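Local coordinates for heat shock protein, putative (Plasmodium falciparum, PDB 1Y6Z) that is the middle domain of a putative Hsp90-family chaperone, whose full-length form probably binds and hydrolyses ATP to assist the folding of client proteins, at residues S13-E16 with N17-Y20; T148-L151 with N152-K156; K187-L190 with D191-I194; V248-K252 with G253-L257. All coordinates share one frame; numbering follows the deposited sequence.

Contact 1: residues S13-E16 with N17-Y20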
ATOM      1  N   SER B  13      13.175  20.913   9.951  1.00 37.66           N
ATOM      2  CA  SER B  13      14.158  21.453  10.861  1.00 38.71           C
ATOM      3  C   SER B  13      14.395  20.528  12.069  1.00 37.89           C
ATOM      4  O   SER B  13      15.485  20.538  12.659  1.00 38.76           O
ATOM      5  CB  SER B  13      13.735  22.836  11.357  1.00 40.52           C
ATOM      6  OG  SER B  13      14.906  23.553  11.785  1.00 45.21           O
ATOM      7  N   LEU B  14      13.381  19.722  12.397  1.00 35.34           N
ATOM      8  CA  LEU B  14      13.374  18.787  13.550  1.00 32.19           C
ATOM      9  C   LEU B  14      14.339  17.598  13.440  1.00 31.26           C
ATOM     10  O   LEU B  14      14.488  17.004  12.390  1.00 29.06           O
ATOM     11  CB  LEU B  14      11.922  18.268  13.758  1.00 33.05           C
ATOM     12  CG  LEU B  14      10.835  19.369  13.867  1.00 31.94           C
ATOM     13  CD1 LEU B  14       9.365  18.849  13.892  1.00 32.12           C
ATOM     14  CD2 LEU B  14      11.128  20.220  15.048  1.00 33.32           C
ATOM     15  N   THR B  15      14.962  17.198  14.554  1.00 30.29           N
ATOM     16  CA  THR B  15      15.803  16.018  14.537  1.00 30.11           C
ATOM     17  C   THR B  15      15.025  14.834  15.128  1.00 29.60           C
ATOM     18  O   THR B  15      14.008  15.028  15.797  1.00 27.18           O
ATOM     19  CB  THR B  15      17.063  16.205  15.436  1.00 30.61           C
ATOM     20  OG1 THR B  15      16.655  16.465  16.790  1.00 30.38           O
ATOM     21  CG2 THR B  15      18.002  17.287  14.904  1.00 29.57           C
ATOM     22  N   GLU B  16      15.505  13.623  14.904  1.00 29.75           N
ATOM     23  CA  GLU B  16      14.967  12.475  15.605  1.00 29.74           C
ATOM     24  C   GLU B  16      14.827  12.706  17.092  1.00 28.94           C
ATOM     25  O   GLU B  16      13.813  12.348  17.684  1.00 28.12           O
ATOM     26  CB  GLU B  16      15.823  11.232  15.398  1.00 30.76           C
ATOM     27  CG  GLU B  16      15.091   9.929  15.800  1.00 32.54           C
ATOM     28  CD  GLU B  16      15.957   8.696  15.696  1.00 34.17           C
ATOM     29  OE1 GLU B  16      16.947   8.578  16.445  1.00 39.59           O
ATOM     30  OE2 GLU B  16      15.619   7.803  14.903  1.00 42.58           O
ATOM     31  N   ASN B  17      15.825  13.340  17.690  1.00 28.58           N
ATOM     32  CA  ASN B  17      15.818  13.588  19.121  1.00 30.81           C
ATOM     33  C   ASN B  17      14.697  14.512  19.548  1.00 29.46           C
ATOM     34  O   ASN B  17      14.184  14.333  20.639  1.00 30.57           O
ATOM     35  CB  ASN B  17      17.145  14.142  19.623  1.00 30.62           C
ATOM     36  CG  ASN B  17      17.190  14.216  21.154  1.00 36.19           C
ATOM     37  OD1 ASN B  17      17.407  13.199  21.815  1.00 42.32           O
ATOM     38  ND2 ASN B  17      16.932  15.409  21.720  1.00 35.37           N
ATOM     39  N   ASP B  18      14.326  15.485  18.706  1.00 27.53           N
ATOM     40  CA  ASP B  18      13.220  16.378  18.958  1.00 26.24           C
ATOM     41  C   ASP B  18      11.894  15.567  19.065  1.00 24.42           C
ATOM     42  O   ASP B  18      11.072  15.825  19.911  1.00 23.94           O
ATOM     43  CB  ASP B  18      13.065  17.404  17.837  1.00 25.99           C
ATOM     44  CG  ASP B  18      14.148  18.485  17.870  1.00 31.55           C
ATOM     45  OD1 ASP B  18      14.689  18.738  18.964  1.00 32.28           O
ATOM     46  OD2 ASP B  18      14.453  19.046  16.799  1.00 31.57           O
ATOM     47  N   TYR B  19      11.729  14.599  18.167  1.00 23.42           N
ATOM     48  CA  TYR B  19      10.521  13.734  18.178  1.00 22.33           C
ATOM     49  C   TYR B  19      10.515  12.767  19.386  1.00 22.65           C
ATOM     50  O   TYR B  19       9.478  12.567  20.057  1.00 22.22           O
ATOM     51  CB  TYR B  19      10.476  12.962  16.856  1.00 22.57           C
ATOM     52  CG  TYR B  19      10.003  13.795  15.669  1.00 23.42           C
ATOM     53  CD1 TYR B  19      10.894  14.239  14.712  1.00 26.38           C
ATOM     54  CD2 TYR B  19       8.642  14.145  15.522  1.00 23.38           C
ATOM     55  CE1 TYR B  19      10.448  14.985  13.595  1.00 23.53           C
ATOM     56  CE2 TYR B  19       8.191  14.854  14.414  1.00 25.60           C
ATOM     57  CZ  TYR B  19       9.105  15.286  13.464  1.00 27.21           C
ATOM     58  OH  TYR B  19       8.645  16.009  12.351  1.00 26.16           O
ATOM     59  N   TYR B  20      11.653  12.139  19.620  1.00 24.03           N
ATOM     60  CA  TYR B  20      11.797  11.224  20.779  1.00 27.19           C
ATOM     61  C   TYR B  20      11.586  11.951  22.102  1.00 27.02           C
ATOM     62  O   TYR B  20      10.904  11.438  22.975  1.00 27.05           O
ATOM     63  CB  TYR B  20      13.170  10.594  20.774  1.00 26.81           C
ATOM     64  CG  TYR B  20      13.384   9.438  19.842  1.00 30.51           C
ATOM     65  CD1 TYR B  20      12.532   9.178  18.741  1.00 22.79           C
ATOM     66  CD2 TYR B  20      14.494   8.603  20.025  1.00 29.12           C
ATOM     67  CE1 TYR B  20      12.796   8.123  17.868  1.00 25.70           C
ATOM     68  CE2 TYR B  20      14.735   7.551  19.155  1.00 33.51           C
ATOM     69  CZ  TYR B  20      13.866   7.310  18.095  1.00 28.52           C
ATOM     70  OH  TYR B  20      14.084   6.245  17.236  1.00 33.13           O
TER
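Thr-15 and Asp-18 bind each other reciprocally at the start of helix 16-27, a worked example of the capping box. Thr-15 OG1 accepts from Asp-18 N at 3.2 Å, and Thr-15 N gives its hydrogen to Asp-18 OD2 at 3.0 Å, almost straight (167°) but from above the carboxylate plane. The threonine hydroxyl can reach into the first turn because it stands between its own backbone N and carbonyl carbon (chi1 60°). The tight part lies on the side of Leu-14, which crosses the buried Tyr-19 ring at about a right angle, its CD1 3.6 Å from Tyr-19 CZ. On the looser, exposed side Glu-16 lays its chain against Tyr-20: CG sits over one ring face, 3.8 Å from the centroid, as a CH-pi contact, and the carboxylate stacks nearly parallel to the ring, the planes 12° apart. The same two residues are joined by a regular backbone bond, Tyr-20 N to Glu-16 O. The capped turn faces the edge of the mixed sheet, where Tyr-19 OH is hydrogen-bonded to His-38 ND1 and the Tyr-19 ring stacks with Tyr-36 of strand 35-41.

Contact 2: residues T148-L151 with N152-K156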
ATOM      1  N   THR B 148      11.874  -7.484  14.259  1.00 30.56           N
ATOM      2  CA  THR B 148      11.575  -8.663  15.053  1.00 31.42           C
ATOM      3  C   THR B 148      11.109  -8.291  16.471  1.00 31.00           C
ATOM      4  O   THR B 148      10.183  -8.895  16.973  1.00 30.85           O
ATOM      5  CB  THR B 148      12.770  -9.686  15.105  1.00 33.58           C
ATOM      6  OG1 THR B 148      13.142 -10.064  13.778  1.00 31.67           O
ATOM      7  CG2 THR B 148      12.365 -10.938  15.904  1.00 31.98           C
ATOM      8  N   LYS B 149      11.752  -7.289  17.071  1.00 31.01           N
ATOM      9  CA  LYS B 149      11.323  -6.624  18.319  1.00 30.12           C
ATOM     10  C   LYS B 149       9.888  -6.108  18.264  1.00 27.87           C
ATOM     11  O   LYS B 149       9.068  -6.434  19.119  1.00 26.34           O
ATOM     12  CB  LYS B 149      12.223  -5.429  18.573  1.00 31.01           C
ATOM     13  CG  LYS B 149      12.019  -4.782  19.898  1.00 34.69           C
ATOM     14  CD  LYS B 149      13.087  -3.714  20.055  1.00 40.82           C
ATOM     15  CE  LYS B 149      13.803  -3.892  21.362  1.00 41.38           C
ATOM     16  NZ  LYS B 149      13.776  -2.638  22.128  1.00 44.89           N
ATOM     17  N   PHE B 150       9.575  -5.353  17.214  1.00 26.25           N
ATOM     18  CA  PHE B 150       8.189  -4.947  16.997  1.00 23.82           C
ATOM     19  C   PHE B 150       7.233  -6.165  17.017  1.00 23.58           C
ATOM     20  O   PHE B 150       6.251  -6.171  17.745  1.00 23.02           O
ATOM     21  CB  PHE B 150       8.054  -4.129  15.703  1.00 22.78           C
ATOM     22  CG  PHE B 150       6.641  -3.819  15.358  1.00 22.00           C
ATOM     23  CD1 PHE B 150       5.956  -2.790  16.026  1.00 21.73           C
ATOM     24  CD2 PHE B 150       5.975  -4.562  14.378  1.00 23.47           C
ATOM     25  CE1 PHE B 150       4.640  -2.529  15.744  1.00 22.16           C
ATOM     26  CE2 PHE B 150       4.669  -4.311  14.060  1.00 22.90           C
ATOM     27  CZ  PHE B 150       3.978  -3.312  14.748  1.00 20.47           C
ATOM     28  N   LEU B 151       7.485  -7.207  16.211  1.00 23.39           N
ATOM     29  CA  LEU B 151       6.565  -8.354  16.214  1.00 23.40           C
ATOM     30  C   LEU B 151       6.543  -9.095  17.550  1.00 23.66           C
ATOM     31  O   LEU B 151       5.481  -9.529  18.015  1.00 22.06           O
ATOM     32  CB  LEU B 151       6.839  -9.322  15.042  1.00 24.26           C
ATOM     33  CG  LEU B 151       6.549  -8.787  13.619  1.00 21.58           C
ATOM     34  CD1 LEU B 151       6.974  -9.907  12.644  1.00 25.85           C
ATOM     35  CD2 LEU B 151       5.122  -8.347  13.355  1.00 23.85           C
ATOM     36  N   ASN B 152       7.708  -9.230  18.181  1.00 25.26           N
ATOM     37  CA  ASN B 152       7.742  -9.868  19.546  1.00 27.87           C
ATOM     38  C   ASN B 152       6.853  -9.156  20.591  1.00 27.81           C
ATOM     39  O   ASN B 152       6.264  -9.812  21.455  1.00 29.94           O
ATOM     40  CB  ASN B 152       9.178  -9.931  20.095  1.00 27.83           C
ATOM     41  CG  ASN B 152      10.050 -11.002  19.415  1.00 34.21           C
ATOM     42  OD1 ASN B 152      11.293 -10.940  19.501  1.00 42.23           O
ATOM     43  ND2 ASN B 152       9.427 -11.949  18.737  1.00 34.83           N
ATOM     44  N   THR B 153       6.725  -7.830  20.489  1.00 25.88           N
ATOM     45  CA  THR B 153       5.933  -6.997  21.459  1.00 25.30           C
ATOM     46  C   THR B 153       4.486  -6.755  21.011  1.00 23.59           C
ATOM     47  O   THR B 153       3.550  -6.862  21.833  1.00 23.19           O
ATOM     48  CB  THR B 153       6.600  -5.611  21.633  1.00 26.32           C
ATOM     49  OG1 THR B 153       8.019  -5.792  21.794  1.00 27.30           O
ATOM     50  CG2 THR B 153       5.966  -4.727  22.816  1.00 24.31           C
ATOM     51  N   PHE B 154       4.328  -6.388  19.725  1.00 20.56           N
ATOM     52  CA  PHE B 154       3.058  -5.916  19.195  1.00 21.19           C
ATOM     53  C   PHE B 154       2.444  -6.804  18.104  1.00 21.93           C
ATOM     54  O   PHE B 154       1.326  -6.573  17.669  1.00 19.71           O
ATOM     55  CB  PHE B 154       3.216  -4.485  18.644  1.00 19.95           C
ATOM     56  CG  PHE B 154       3.654  -3.497  19.660  1.00 18.95           C
ATOM     57  CD1 PHE B 154       4.923  -2.887  19.552  1.00 20.60           C
ATOM     58  CD2 PHE B 154       2.799  -3.122  20.722  1.00 18.99           C
ATOM     59  CE1 PHE B 154       5.390  -1.912  20.514  1.00 21.14           C
ATOM     60  CE2 PHE B 154       3.239  -2.151  21.715  1.00 19.47           C
ATOM     61  CZ  PHE B 154       4.562  -1.556  21.603  1.00 19.89           C
ATOM     62  N   GLY B 155       3.151  -7.870  17.730  1.00 23.47           N
ATOM     63  CA  GLY B 155       2.626  -8.855  16.758  1.00 22.18           C
ATOM     64  C   GLY B 155       1.274  -9.439  17.113  1.00 23.52           C
ATOM     65  O   GLY B 155       0.505  -9.742  16.209  1.00 20.61           O
ATOM     66  N   LYS B 156       0.981  -9.624  18.426  1.00 21.99           N
ATOM     67  CA  LYS B 156      -0.324 -10.102  18.832  1.00 22.86           C
ATOM     68  C   LYS B 156      -1.419  -9.159  18.358  1.00 21.22           C
ATOM     69  O   LYS B 156      -2.501  -9.614  17.956  1.00 21.04           O
ATOM     70  CB  LYS B 156      -0.402 -10.289  20.365  1.00 23.85           C
ATOM     71  CG  LYS B 156       0.036  -9.016  21.159  1.00 25.75           C
ATOM     72  CD  LYS B 156       0.237  -9.366  22.659  1.00 26.00           C
ATOM     73  CE  LYS B 156       0.153  -8.088  23.498  1.00 28.50           C
ATOM     74  NZ  LYS B 156       0.238  -8.472  25.017  1.00 31.55           N
TER
HETATM   75  O   HOH W   1       3.159 -10.221  20.165  1.00 40.17           O
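Two different first torsions bring Phe-150 and Phe-154 together: Phe-150 CG lies opposite its backbone N (chi1 174°), whereas Phe-154 CG is swung beside its own (chi1 -60°), and the two side chains cross at about a right angle. This is an i to i+4 aromatic pair on one flank of helix 145-164, an example of how a helix builds an apolar stripe. The rings meet obliquely, with planes at 41° and CD1 of Phe-150 3.7 Å from CD1 of Phe-154. Phe-154 CB also approaches the Phe-150 ring off-centre. Beyond the pair, Phe-96 stacks on Phe-154, while Ile-53 of strand 47-53 touches both phenylalanines and Met-136 and Leu-139 of helix 121-141 pack on Phe-150, so the stripe joins this helix to the sheet and to its preceding helix.

On the polar flank Thr-153 turns back to the backbone: Lys-149 O receives both its N and its OG1, the latter at 2.9 Å from above the carbonyl plane. Asn-152 lies alongside Thr-148, its OD1 3.8 Å from Thr-148 CG2. At the far end the Gly-155 N bond to Leu-151 O is bent, and one water enters there, giving a hydrogen to Leu-151 O at 3.2 Å and accepting from Lys-156 N at 2.9 Å.

Contact 3: residues K187-L190 with D191-I194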
ATOM      1  N   LYS B 187      11.066 -17.068  12.480  1.00 40.07           N
ATOM      2  CA  LYS B 187       9.709 -17.135  11.915  1.00 36.68           C
ATOM      3  C   LYS B 187       9.727 -16.790  10.441  1.00 34.64           C
ATOM      4  O   LYS B 187      10.661 -16.146   9.936  1.00 34.92           O
ATOM      5  CB  LYS B 187       8.740 -16.194  12.650  1.00 36.58           C
ATOM      6  CG  LYS B 187       8.611 -16.434  14.136  1.00 36.90           C
ATOM      7  CD  LYS B 187       7.728 -15.406  14.799  1.00 38.23           C
ATOM      8  CE  LYS B 187       7.567 -15.689  16.310  1.00 41.64           C
ATOM      9  NZ  LYS B 187       6.288 -15.141  16.903  1.00 43.53           N
ATOM     10  N   THR B 188       8.683 -17.204   9.743  1.00 31.78           N
ATOM     11  CA  THR B 188       8.525 -16.845   8.340  1.00 29.14           C
ATOM     12  C   THR B 188       7.249 -16.003   8.174  1.00 27.76           C
ATOM     13  O   THR B 188       6.245 -16.224   8.911  1.00 25.04           O
ATOM     14  CB  THR B 188       8.388 -18.081   7.431  1.00 29.32           C
ATOM     15  OG1 THR B 188       8.224 -17.658   6.062  1.00 29.48           O
ATOM     16  CG2 THR B 188       7.188 -18.941   7.849  1.00 27.53           C
ATOM     17  N   ASP B 189       7.272 -15.100   7.191  1.00 24.32           N
ATOM     18  CA  ASP B 189       6.062 -14.378   6.894  1.00 26.21           C
ATOM     19  C   ASP B 189       5.276 -15.185   5.838  1.00 25.02           C
ATOM     20  O   ASP B 189       5.762 -16.226   5.343  1.00 24.58           O
ATOM     21  CB  ASP B 189       6.348 -12.894   6.512  1.00 25.57           C
ATOM     22  CG  ASP B 189       7.221 -12.752   5.249  1.00 29.02           C
ATOM     23  OD1 ASP B 189       7.479 -13.762   4.570  1.00 30.67           O
ATOM     24  OD2 ASP B 189       7.653 -11.622   4.920  1.00 29.51           O
ATOM     25  N   LEU B 190       4.065 -14.772   5.542  1.00 23.44           N
ATOM     26  CA  LEU B 190       3.248 -15.538   4.617  1.00 24.84           C
ATOM     27  C   LEU B 190       3.797 -15.501   3.164  1.00 25.48           C
ATOM     28  O   LEU B 190       3.803 -16.529   2.450  1.00 23.43           O
ATOM     29  CB  LEU B 190       1.776 -15.141   4.698  1.00 24.21           C
ATOM     30  CG  LEU B 190       1.061 -15.294   6.085  1.00 23.82           C
ATOM     31  CD1 LEU B 190      -0.442 -14.818   6.025  1.00 28.06           C
ATOM     32  CD2 LEU B 190       1.151 -16.737   6.613  1.00 26.21           C
ATOM     33  N   ASP B 191       4.260 -14.347   2.726  1.00 27.02           N
ATOM     34  CA  ASP B 191       4.704 -14.228   1.326  1.00 29.43           C
ATOM     35  C   ASP B 191       5.938 -15.110   1.074  1.00 29.62           C
ATOM     36  O   ASP B 191       6.092 -15.663  -0.022  1.00 31.82           O
ATOM     37  CB  ASP B 191       5.010 -12.775   0.979  1.00 29.92           C
ATOM     38  CG  ASP B 191       3.765 -11.883   0.991  1.00 32.13           C
ATOM     39  OD1 ASP B 191       3.958 -10.685   1.211  1.00 36.05           O
ATOM     40  OD2 ASP B 191       2.601 -12.322   0.749  1.00 35.51           O
ATOM     41  N   SER B 192       6.786 -15.258   2.078  1.00 29.17           N
ATOM     42  CA  SER B 192       7.945 -16.099   1.971  1.00 31.47           C
ATOM     43  C   SER B 192       7.529 -17.569   1.931  1.00 31.81           C
ATOM     44  O   SER B 192       8.110 -18.339   1.169  1.00 31.40           O
ATOM     45  CB  SER B 192       8.945 -15.873   3.092  1.00 31.60           C
ATOM     46  OG  SER B 192       9.463 -14.555   3.074  1.00 35.13           O
ATOM     47  N   TYR B 193       6.522 -17.926   2.729  1.00 31.91           N
ATOM     48  CA  TYR B 193       5.916 -19.248   2.625  1.00 33.03           C
ATOM     49  C   TYR B 193       5.423 -19.487   1.206  1.00 33.86           C
ATOM     50  O   TYR B 193       5.703 -20.541   0.638  1.00 33.31           O
ATOM     51  CB  TYR B 193       4.786 -19.464   3.638  1.00 32.11           C
ATOM     52  CG  TYR B 193       4.128 -20.848   3.625  1.00 30.92           C
ATOM     53  CD1 TYR B 193       4.300 -21.739   4.684  1.00 26.11           C
ATOM     54  CD2 TYR B 193       3.307 -21.243   2.569  1.00 30.72           C
ATOM     55  CE1 TYR B 193       3.660 -22.975   4.696  1.00 30.09           C
ATOM     56  CE2 TYR B 193       2.715 -22.495   2.552  1.00 34.26           C
ATOM     57  CZ  TYR B 193       2.892 -23.353   3.604  1.00 31.07           C
ATOM     58  OH  TYR B 193       2.251 -24.589   3.544  1.00 35.36           O
ATOM     59  N   ILE B 194       4.631 -18.555   0.679  1.00 34.92           N
ATOM     60  CA  ILE B 194       4.091 -18.662  -0.672  1.00 36.50           C
ATOM     61  C   ILE B 194       5.212 -18.893  -1.706  1.00 38.97           C
ATOM     62  O   ILE B 194       5.088 -19.771  -2.558  1.00 38.08           O
ATOM     63  CB  ILE B 194       3.249 -17.425  -1.069  1.00 36.47           C
ATOM     64  CG1 ILE B 194       1.912 -17.438  -0.306  1.00 36.35           C
ATOM     65  CG2 ILE B 194       3.019 -17.400  -2.611  1.00 35.28           C
ATOM     66  CD1 ILE B 194       1.095 -16.157  -0.382  1.00 33.97           C
TER
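Asp-189 and Ser-192 meet where an extended chain turns into a helix: Thr-188 and Asp-189 keep extended backbone angles in a short strand held by few bonds, and Leu-190 begins the short helix 190-195. Two backbone bonds start the spiral, Tyr-193 N to Asp-189 O at 3.2 Å and Ile-194 N to Leu-190 O at 2.8 Å, the latter nearly straight. The junction illustrates a side-chain N-cap. With its CG placed between backbone N and carbonyl carbon (chi1 61°), Asp-189 sends OD1 forward over the first turn, where Ser-192 grips it twice, through its N at 3.0 Å and its OG at 2.6 Å. Both donors come to the syn side of the oxygen, the hydroxyl closer to the carboxylate plane than the amide. Thr-188 adds a third element: Thr-188 OG1 donates to Asp-189 O in the carbonyl plane, on a lone pair, and the same oxygen rests 3.5 Å from Ser-192 CB. That carbonyl thus serves both Thr-188 OG1 and Tyr-193 N.

Asp-189 OD2 has its own partner, a salt bridge to Lys-140, while Tyr-193 OH is hydrogen-bonded to Asp-230 O. Several donors around one carboxylate, at the amino end of a helix and beside a lysine, would probably favour its charged form and hold its plane against rotation.

Contact 4: residues V248-K252 with G253-L257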
ATOM      1  N   VAL B 248     -11.064 -18.305   6.011  1.00 50.99           N
ATOM      2  CA  VAL B 248     -12.371 -17.929   5.445  1.00 51.10           C
ATOM      3  C   VAL B 248     -12.357 -16.948   4.256  1.00 51.18           C
ATOM      4  O   VAL B 248     -13.076 -17.170   3.300  1.00 51.44           O
ATOM      5  CB  VAL B 248     -13.508 -17.654   6.529  1.00 51.55           C
ATOM      6  CG1 VAL B 248     -12.974 -17.632   7.988  1.00 51.93           C
ATOM      7  CG2 VAL B 248     -14.374 -16.418   6.182  1.00 51.61           C
ATOM      8  N   ASN B 249     -11.558 -15.882   4.256  1.00 51.54           N
ATOM      9  CA  ASN B 249     -11.457 -15.145   2.961  1.00 51.54           C
ATOM     10  C   ASN B 249     -10.116 -15.229   2.275  1.00 50.01           C
ATOM     11  O   ASN B 249      -9.804 -14.410   1.392  1.00 50.23           O
ATOM     12  CB  ASN B 249     -11.973 -13.698   2.994  1.00 52.54           C
ATOM     13  CG  ASN B 249     -13.311 -13.519   2.232  1.00 55.19           C
ATOM     14  OD1 ASN B 249     -14.242 -14.337   2.360  1.00 58.09           O
ATOM     15  ND2 ASN B 249     -13.416 -12.421   1.464  1.00 57.18           N
ATOM     16  N   LYS B 250      -9.347 -16.245   2.675  1.00 48.39           N
ATOM     17  CA  LYS B 250      -8.101 -16.632   1.993  1.00 45.83           C
ATOM     18  C   LYS B 250      -6.978 -15.642   2.306  1.00 43.28           C
ATOM     19  O   LYS B 250      -7.162 -14.663   3.047  1.00 42.50           O
ATOM     20  CB  LYS B 250      -8.319 -16.725   0.467  1.00 46.12           C
ATOM     21  CG  LYS B 250      -9.354 -17.801  -0.020  1.00 47.89           C
ATOM     22  CD  LYS B 250      -9.396 -17.782  -1.542  1.00 47.00           C
ATOM     23  CE  LYS B 250      -9.851 -19.098  -2.140  1.00 50.70           C
ATOM     24  NZ  LYS B 250      -9.160 -19.363  -3.443  1.00 48.32           N
ATOM     25  N   TYR B 251      -5.816 -15.900   1.729  1.00 40.08           N
ATOM     26  CA  TYR B 251      -4.710 -14.958   1.777  1.00 37.35           C
ATOM     27  C   TYR B 251      -4.142 -14.851   0.396  1.00 36.30           C
ATOM     28  O   TYR B 251      -3.481 -15.781  -0.090  1.00 34.95           O
ATOM     29  CB  TYR B 251      -3.614 -15.357   2.769  1.00 34.61           C
ATOM     30  CG  TYR B 251      -2.435 -14.385   2.725  1.00 33.38           C
ATOM     31  CD1 TYR B 251      -2.544 -13.070   3.251  1.00 29.90           C
ATOM     32  CD2 TYR B 251      -1.230 -14.739   2.121  1.00 30.97           C
ATOM     33  CE1 TYR B 251      -1.475 -12.183   3.181  1.00 25.92           C
ATOM     34  CE2 TYR B 251      -0.149 -13.842   2.054  1.00 27.26           C
ATOM     35  CZ  TYR B 251      -0.314 -12.555   2.585  1.00 27.82           C
ATOM     36  OH  TYR B 251       0.706 -11.686   2.553  1.00 26.62           O
ATOM     37  N   LYS B 252      -4.387 -13.705  -0.228  1.00 35.93           N
ATOM     38  CA  LYS B 252      -3.901 -13.401  -1.564  1.00 36.57           C
ATOM     39  C   LYS B 252      -4.299 -14.546  -2.498  1.00 37.78           C
ATOM     40  O   LYS B 252      -3.522 -14.973  -3.330  1.00 38.71           O
ATOM     41  CB  LYS B 252      -2.378 -13.109  -1.608  1.00 36.36           C
ATOM     42  CG  LYS B 252      -1.920 -11.827  -0.856  1.00 34.20           C
ATOM     43  CD  LYS B 252      -0.451 -11.443  -1.127  1.00 35.54           C
ATOM     44  CE  LYS B 252      -0.064 -10.221  -0.279  1.00 38.67           C
ATOM     45  NZ  LYS B 252       1.417 -10.030  -0.097  1.00 39.52           N
ATOM     46  N   GLY B 253      -5.508 -15.049  -2.292  1.00 39.41           N
ATOM     47  CA  GLY B 253      -6.144 -16.052  -3.170  1.00 41.54           C
ATOM     48  C   GLY B 253      -5.881 -17.500  -2.775  1.00 41.87           C
ATOM     49  O   GLY B 253      -6.425 -18.412  -3.403  1.00 43.25           O
ATOM     50  N   TYR B 254      -5.037 -17.702  -1.753  1.00 41.63           N
ATOM     51  CA  TYR B 254      -4.687 -19.030  -1.204  1.00 40.81           C
ATOM     52  C   TYR B 254      -5.581 -19.428  -0.060  1.00 40.39           C
ATOM     53  O   TYR B 254      -5.856 -18.636   0.825  1.00 40.12           O
ATOM     54  CB  TYR B 254      -3.245 -19.050  -0.705  1.00 40.35           C
ATOM     55  CG  TYR B 254      -2.255 -18.883  -1.807  1.00 41.56           C
ATOM     56  CD1 TYR B 254      -1.740 -17.642  -2.119  1.00 42.30           C
ATOM     57  CD2 TYR B 254      -1.879 -19.972  -2.588  1.00 41.59           C
ATOM     58  CE1 TYR B 254      -0.826 -17.482  -3.168  1.00 43.41           C
ATOM     59  CE2 TYR B 254      -0.972 -19.839  -3.624  1.00 43.94           C
ATOM     60  CZ  TYR B 254      -0.461 -18.588  -3.918  1.00 44.10           C
ATOM     61  OH  TYR B 254       0.442 -18.464  -4.947  1.00 44.17           O
ATOM     62  N   GLU B 255      -6.027 -20.672  -0.078  1.00 38.82           N
ATOM     63  CA  GLU B 255      -6.726 -21.222   1.045  1.00 39.06           C
ATOM     64  C   GLU B 255      -5.699 -21.541   2.122  1.00 37.81           C
ATOM     65  O   GLU B 255      -4.554 -21.832   1.806  1.00 36.60           O
ATOM     66  CB  GLU B 255      -7.517 -22.446   0.594  1.00 40.01           C
ATOM     67  CG  GLU B 255      -8.868 -22.040   0.072  1.00 43.43           C
ATOM     68  CD  GLU B 255      -9.509 -23.108  -0.753  1.00 52.29           C
ATOM     69  OE1 GLU B 255      -9.928 -22.780  -1.895  1.00 55.06           O
ATOM     70  OE2 GLU B 255      -9.580 -24.273  -0.263  1.00 54.32           O
ATOM     71  N   VAL B 256      -6.104 -21.437   3.383  1.00 37.00           N
ATOM     72  CA  VAL B 256      -5.204 -21.666   4.498  1.00 36.26           C
ATOM     73  C   VAL B 256      -5.762 -22.779   5.381  1.00 37.47           C
ATOM     74  O   VAL B 256      -6.721 -22.587   6.132  1.00 38.84           O
ATOM     75  CB  VAL B 256      -5.047 -20.365   5.332  1.00 36.17           C
ATOM     76  CG1 VAL B 256      -4.279 -20.656   6.596  1.00 35.58           C
ATOM     77  CG2 VAL B 256      -4.376 -19.267   4.478  1.00 33.25           C
ATOM     78  N   LEU B 257      -5.169 -23.949   5.302  1.00 38.07           N
ATOM     79  CA  LEU B 257      -5.814 -25.120   5.877  1.00 39.04           C
ATOM     80  C   LEU B 257      -5.207 -25.540   7.196  1.00 38.57           C
ATOM     81  O   LEU B 257      -3.978 -25.622   7.336  1.00 37.11           O
ATOM     82  CB  LEU B 257      -5.728 -26.265   4.861  1.00 39.67           C
ATOM     83  CG  LEU B 257      -6.868 -26.412   3.845  1.00 42.25           C
ATOM     84  CD1 LEU B 257      -7.451 -25.118   3.253  1.00 44.97           C
ATOM     85  CD2 LEU B 257      -6.409 -27.364   2.753  1.00 44.91           C
TER
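Lys-250 folds back over a tight type I' turn, along the chain that leaves it, toward Gly-253, and crosses Glu-255 obliquely. The turn runs from Tyr-251 to Tyr-254 and is closed by the two bonds of an antiparallel hydrogen-bonded pair: Tyr-251 N to Tyr-254 O at 2.9 Å and Tyr-254 N to Tyr-251 O at 3.0 Å. The positive phi angles of Lys-252 and Gly-253 (52° and 91°) belong to this turn type. Lys-250 CB lies 3.1 Å from Tyr-254 O, and the bend at its last torsion brings NZ to Gly-253 O, 2.9 Å away and above the carbonyl plane. The same NZ makes only a long salt bridge, 3.8 Å, to Glu-255 OE1.

The tyrosines are used differently. Tyr-254 presents a ring edge to Tyr-251 O, which lies near the ring plane, 3.3 Å from CD1. Tyr-251 instead offers a face: the extended chain of Lys-252 runs over it, with CG 3.8 Å above the ring centre. Both ends of this pair, Tyr-251 OH and Lys-252 NZ, turn to Asp-191 in helix 190-195.

This turn links the end of helix 237-249 to strand 256-258. Its lysines divide the work: Lys-250 satisfies a turn carbonyl and may be steadied weakly by Glu-255, whereas Lys-252 forms a salt bridge with Asp-191 and so probably offsets its charge.

In the fold
Contacts 3 and 4 are the pair that meet. Asp-191 OD2 of contact 3 takes a salt bridge from Lys-252 NZ and a probable hydrogen bond from Tyr-251 OH, each at 2.7 Å, and Tyr-251 CE2 packs on Leu-190 CB at 3.5 Å; their centres are 14 Å apart. Contact 2, in helix 145-164, comes within about 5 Å of contact 3 at the nearest atoms without touching it. Contact 1 stands apart at the five-stranded sheet, its centre 24 Å from that of contact 2 and 42 Å from that of contact 4, on opposite sides of the chain's centre from the latter. Together they illustrate local motifs spread along one elongated domain.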